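Alternansucrase (Leuconostoc mesenteroides, PDB 6HVG) belongs to glycoside hydrolase family 70 and joins a catalytic barrel to accessory domains that include cell-wall-binding-type repeats. Local coordinates at residues Tyr955-Asn967 / Lys976-Ile988. Residues are numbered along the deposited sequence; the frame is centred on the assembly and turned at random.
Sequences YDSDDKAPTLRTN and KTNTFVKQDGTII
Phe980 meets Pro962 and Leu964 at the apolar centre of this contact. The contact lies in an antiparallel beta domain of the family 70 enzyme. Strand 962-965 also pairs with strand 940-947, while 977-982 turns back into 987-991 as a beta hairpin. The axes of strands 962-965 and 977-982 cross at 111°, so they run together only briefly. Pro962 CB packs 3.7 Å from Phe980 CB. Leu964 reaches the Phe980 ring with one branch. With CG swung away from the backbone N (chi1 178°), its side chain sends CD2 to 3.5 Å from CE1 of Phe980. Trp1007 meets the Phe980 ring edge-to-face, and Phe974 also touches the Phe980 side chain. Further out, Thr963 N donates to Val981 O at 3.0 Å. Gln983 CB lies beside Thr963 CG2, and the two side chains cross at about a right angle. The extended Gln983 chain then lays its amide against the backbone of Asp958 and Asp959, with NE2 of Gln983 close to Asp959 CA. Asp958 OD1 forms a salt bridge with Arg942. At the polar edge, a water accepts from Gln983 NE2 at 2.9 Å and donates to Asp958 OD2 at 3.3 Å.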
loop_
_atom_site.group_PDB
_atom_site.type_symbol
_atom_site.label_atom_id
_atom_site.label_comp_id
_atom_site.label_asym_id
_atom_site.label_seq_id
_atom_site.Cartn_x
_atom_site.Cartn_y
_atom_site.Cartn_z
ATOM N N TYR A 955 14.922 3.207 39.924
ATOM C CA TYR A 955 15.686 2.888 41.136
ATOM C C TYR A 955 16.468 1.602 40.923
ATOM O O TYR A 955 15.877 0.531 40.750
ATOM C CB TYR A 955 14.742 2.777 42.340
ATOM C CG TYR A 955 13.958 4.048 42.585
ATOM C CD1 TYR A 955 14.583 5.186 43.078
ATOM C CD2 TYR A 955 12.602 4.127 42.289
ATOM C CE1 TYR A 955 13.888 6.371 43.276
ATOM C CE2 TYR A 955 11.898 5.313 42.469
ATOM C CZ TYR A 955 12.547 6.424 42.972
ATOM O OH TYR A 955 11.863 7.582 43.184
ATOM N N ASP A 956 17.793 1.708 40.947
ATOM C CA ASP A 956 18.671 0.595 40.530
ATOM C C ASP A 956 18.863 -0.459 41.611
ATOM O O ASP A 956 19.174 -1.611 41.296
ATOM C CB ASP A 956 20.038 1.123 40.073
ATOM C CG ASP A 956 19.918 2.274 39.076
ATOM O OD1 ASP A 956 18.993 2.236 38.235
ATOM O OD2 ASP A 956 20.719 3.231 39.150
ATOM N N SER A 957 18.672 -0.067 42.872
ATOM C CA SER A 957 18.817 -0.989 44.000
ATOM C C SER A 957 17.930 -0.587 45.196
ATOM O O SER A 957 17.345 0.493 45.199
ATOM C CB SER A 957 20.273 -1.002 44.423
ATOM O OG SER A 957 20.727 0.318 44.675
ATOM N N ASP A 958 17.853 -1.439 46.218
ATOM C CA ASP A 958 16.920 -1.242 47.327
ATOM C C ASP A 958 17.184 0.036 48.130
ATOM O O ASP A 958 16.241 0.692 48.594
ATOM C CB ASP A 958 16.968 -2.437 48.279
ATOM C CG ASP A 958 16.441 -3.714 47.670
ATOM O OD1 ASP A 958 15.678 -3.635 46.686
ATOM O OD2 ASP A 958 16.768 -4.809 48.192
ATOM N N ASP A 959 18.456 0.370 48.337
ATOM C CA ASP A 959 18.832 1.516 49.203
ATOM C C ASP A 959 18.361 2.863 48.661
ATOM O O ASP A 959 17.989 3.744 49.423
ATOM C CB ASP A 959 20.346 1.551 49.454
ATOM C CG ASP A 959 21.140 1.100 48.268
ATOM O OD1 ASP A 959 20.959 -0.070 47.897
ATOM O OD2 ASP A 959 21.960 1.873 47.735
ATOM N N LYS A 960 18.368 3.004 47.338
ATOM C CA LYS A 960 18.043 4.290 46.712
ATOM C C LYS A 960 16.539 4.541 46.557
ATOM O O LYS A 960 16.124 5.636 46.173
ATOM C CB LYS A 960 18.767 4.418 45.365
ATOM C CG LYS A 960 20.281 4.376 45.518
ATOM C CD LYS A 960 21.039 4.633 44.233
ATOM C CE LYS A 960 20.945 3.446 43.277
ATOM N NZ LYS A 960 21.697 3.617 42.004
ATOM N N ALA A 961 15.719 3.533 46.845
ATOM C CA ALA A 961 14.280 3.597 46.560
ATOM C C ALA A 961 13.407 3.681 47.807
ATOM O O ALA A 961 13.778 3.176 48.866
ATOM C CB ALA A 961 13.856 2.392 45.740
ATOM N N PRO A 962 12.213 4.282 47.667
ATOM C CA PRO A 962 11.221 4.288 48.721
ATOM C C PRO A 962 10.670 2.915 48.942
ATOM O O PRO A 962 10.422 2.196 47.992
ATOM C CB PRO A 962 10.096 5.172 48.188
ATOM C CG PRO A 962 10.402 5.456 46.782
ATOM C CD PRO A 962 11.809 5.078 46.502
ATOM N N THR A 963 10.481 2.547 50.201
ATOM C CA THR A 963 9.930 1.256 50.561
ATOM C C THR A 963 8.501 1.441 50.960
ATOM O O THR A 963 8.079 2.513 51.315
ATOM C CB THR A 963 10.673 0.616 51.752
ATOM O OG1 THR A 963 10.550 1.468 52.883
ATOM C CG2 THR A 963 12.165 0.420 51.423
ATOM N N LEU A 964 7.760 0.359 50.901
ATOM C CA LEU A 964 6.413 0.316 51.382
ATOM C C LEU A 964 6.202 -1.126 51.807
ATOM O O LEU A 964 6.688 -2.059 51.141
ATOM C CB LEU A 964 5.448 0.717 50.275
ATOM C CG LEU A 964 3.957 0.671 50.666
ATOM C CD1 LEU A 964 3.658 1.273 52.031
ATOM C CD2 LEU A 964 3.126 1.369 49.596
ATOM N N ARG A 965 5.515 -1.327 52.929
ATOM C CA ARG A 965 5.339 -2.665 53.481
ATOM C C ARG A 965 3.914 -3.166 53.263
ATOM O O ARG A 965 2.959 -2.418 53.439
ATOM C CB ARG A 965 5.667 -2.692 54.966
ATOM C CG ARG A 965 5.765 -4.102 55.520
ATOM C CD ARG A 965 6.145 -4.091 57.005
ATOM N NE ARG A 965 7.574 -3.825 57.154
ATOM C CZ ARG A 965 8.548 -4.733 56.986
ATOM N NH1 ARG A 965 8.273 -6.006 56.707
ATOM N NH2 ARG A 965 9.826 -4.364 57.112
ATOM N N THR A 966 3.794 -4.442 52.902
ATOM C CA THR A 966 2.502 -5.095 52.685
ATOM C C THR A 966 1.864 -5.453 54.026
ATOM O O THR A 966 2.571 -5.625 55.020
ATOM C CB THR A 966 2.657 -6.379 51.851
ATOM O OG1 THR A 966 3.520 -7.285 52.513
ATOM C CG2 THR A 966 3.265 -6.093 50.505
ATOM N N ASN A 967 0.541 -5.588 54.044
ATOM C CA ASN A 967 -0.179 -5.953 55.265
ATOM C C ASN A 967 -0.225 -7.467 55.538
ATOM O O ASN A 967 0.521 -8.240 54.933
ATOM C CB ASN A 967 -1.592 -5.371 55.201
ATOM C CG ASN A 967 -2.460 -6.066 54.180
ATOM O OD1 ASN A 967 -2.220 -7.217 53.807
ATOM N ND2 ASN A 967 -3.479 -5.361 53.713
ATOM N N LYS A 976 -4.308 8.647 47.498
ATOM C CA LYS A 976 -4.084 9.846 46.691
ATOM C C LYS A 976 -2.728 10.453 47.041
ATOM O O LYS A 976 -1.946 10.798 46.168
ATOM C CB LYS A 976 -5.211 10.870 46.906
ATOM C CG LYS A 976 -5.110 12.136 46.054
ATOM C CD LYS A 976 -6.207 13.145 46.382
ATOM C CE LYS A 976 -6.147 14.366 45.472
ATOM N NZ LYS A 976 -4.992 15.264 45.801
ATOM N N THR A 977 -2.468 10.580 48.330
ATOM C CA THR A 977 -1.206 11.108 48.810
ATOM C C THR A 977 -0.529 10.005 49.615
ATOM O O THR A 977 -1.185 9.287 50.375
ATOM C CB THR A 977 -1.445 12.405 49.617
ATOM O OG1 THR A 977 -0.265 13.215 49.564
ATOM C CG2 THR A 977 -1.874 12.113 51.079
ATOM N N ASN A 978 0.772 9.838 49.422
ATOM C CA ASN A 978 1.517 8.796 50.125
ATOM C C ASN A 978 2.772 9.361 50.763
ATOM O O ASN A 978 3.434 10.237 50.189
ATOM C CB ASN A 978 1.897 7.648 49.169
ATOM C CG ASN A 978 0.692 6.917 48.592
ATOM O OD1 ASN A 978 0.250 5.882 49.127
ATOM N ND2 ASN A 978 0.148 7.448 47.487
ATOM N N THR A 979 3.094 8.848 51.944
ATOM C CA THR A 979 4.339 9.180 52.599
ATOM C C THR A 979 5.151 7.877 52.760
ATOM O O THR A 979 4.853 7.040 53.610
ATOM C CB THR A 979 4.097 9.911 53.941
ATOM O OG1 THR A 979 3.544 9.008 54.899
ATOM C CG2 THR A 979 3.131 11.107 53.769
ATOM N N PHE A 980 6.148 7.702 51.893
ATOM C CA PHE A 980 6.969 6.490 51.873
ATOM C C PHE A 980 8.249 6.769 52.603
ATOM O O PHE A 980 8.739 7.913 52.591
ATOM C CB PHE A 980 7.358 6.092 50.450
ATOM C CG PHE A 980 6.194 5.811 49.545
ATOM C CD1 PHE A 980 5.183 4.941 49.931
ATOM C CD2 PHE A 980 6.134 6.389 48.290
ATOM C CE1 PHE A 980 4.135 4.675 49.083
ATOM C CE2 PHE A 980 5.093 6.128 47.441
ATOM C CZ PHE A 980 4.089 5.271 47.837
ATOM N N VAL A 981 8.818 5.738 53.208
ATOM C CA VAL A 981 10.100 5.908 53.854
ATOM C C VAL A 981 11.135 5.054 53.141
ATOM O O VAL A 981 10.883 3.909 52.834
ATOM C CB VAL A 981 10.054 5.621 55.392
ATOM C CG1 VAL A 981 8.821 6.260 56.025
ATOM C CG2 VAL A 981 10.084 4.126 55.700
ATOM N N LYS A 982 12.297 5.633 52.869
ATOM C CA LYS A 982 13.456 4.878 52.435
ATOM C C LYS A 982 13.927 3.955 53.545
ATOM O O LYS A 982 13.716 4.237 54.715
ATOM C CB LYS A 982 14.583 5.829 52.088
ATOM C CG LYS A 982 14.392 6.679 50.844
ATOM C CD LYS A 982 15.722 7.215 50.335
ATOM C CE LYS A 982 15.578 8.072 49.088
ATOM N NZ LYS A 982 16.905 8.325 48.469
ATOM N N GLN A 983 14.568 2.849 53.187
ATOM C CA GLN A 983 14.948 1.860 54.192
ATOM C C GLN A 983 15.906 2.433 55.242
ATOM O O GLN A 983 15.774 2.149 56.436
ATOM C CB GLN A 983 15.495 0.583 53.545
ATOM C CG GLN A 983 16.741 0.717 52.685
ATOM C CD GLN A 983 17.161 -0.614 52.060
ATOM O OE1 GLN A 983 16.394 -1.572 52.050
ATOM N NE2 GLN A 983 18.379 -0.677 51.535
ATOM N N ASP A 984 16.848 3.256 54.808
ATOM C CA ASP A 984 17.639 4.011 55.776
ATOM C C ASP A 984 17.564 5.529 55.630
ATOM O O ASP A 984 17.273 6.211 56.615
ATOM C CB ASP A 984 19.094 3.514 55.808
ATOM C CG ASP A 984 19.401 2.652 57.030
ATOM O OD1 ASP A 984 18.714 2.821 58.057
ATOM O OD2 ASP A 984 20.353 1.826 56.981
ATOM N N GLY A 985 17.753 6.016 54.397
ATOM C CA GLY A 985 17.914 7.422 54.044
ATOM C C GLY A 985 16.954 8.498 54.546
ATOM O O GLY A 985 17.389 9.431 55.236
ATOM N N THR A 986 15.668 8.401 54.201
ATOM C CA THR A 986 14.703 9.474 54.457
ATOM C C THR A 986 13.231 9.123 54.222
ATOM O O THR A 986 12.898 8.023 53.768
ATOM C CB THR A 986 15.014 10.701 53.543
ATOM O OG1 THR A 986 14.279 11.846 53.990
ATOM C CG2 THR A 986 14.667 10.444 52.059
ATOM N N ILE A 987 12.378 10.118 54.467
ATOM C CA ILE A 987 10.946 10.091 54.140
ATOM C C ILE A 987 10.703 10.724 52.761
ATOM O O ILE A 987 11.232 11.787 52.460
ATOM C CB ILE A 987 10.128 10.876 55.196
ATOM C CG1 ILE A 987 10.196 10.155 56.558
ATOM C CG2 ILE A 987 8.676 11.089 54.742
ATOM C CD1 ILE A 987 9.558 10.912 57.714
ATOM N N ILE A 988 9.873 10.076 51.947
ATOM C CA ILE A 988 9.557 10.535 50.583
ATOM C C ILE A 988 8.048 10.783 50.393
ATOM O O ILE A 988 7.218 9.972 50.851
ATOM C CB ILE A 988 9.996 9.466 49.545
ATOM C CG1 ILE A 988 11.491 9.130 49.680
ATOM C CG2 ILE A 988 9.643 9.904 48.127
ATOM C CD1 ILE A 988 12.415 10.171 49.102
HETATM O O HOH W 1 18.281 -3.536 50.829
#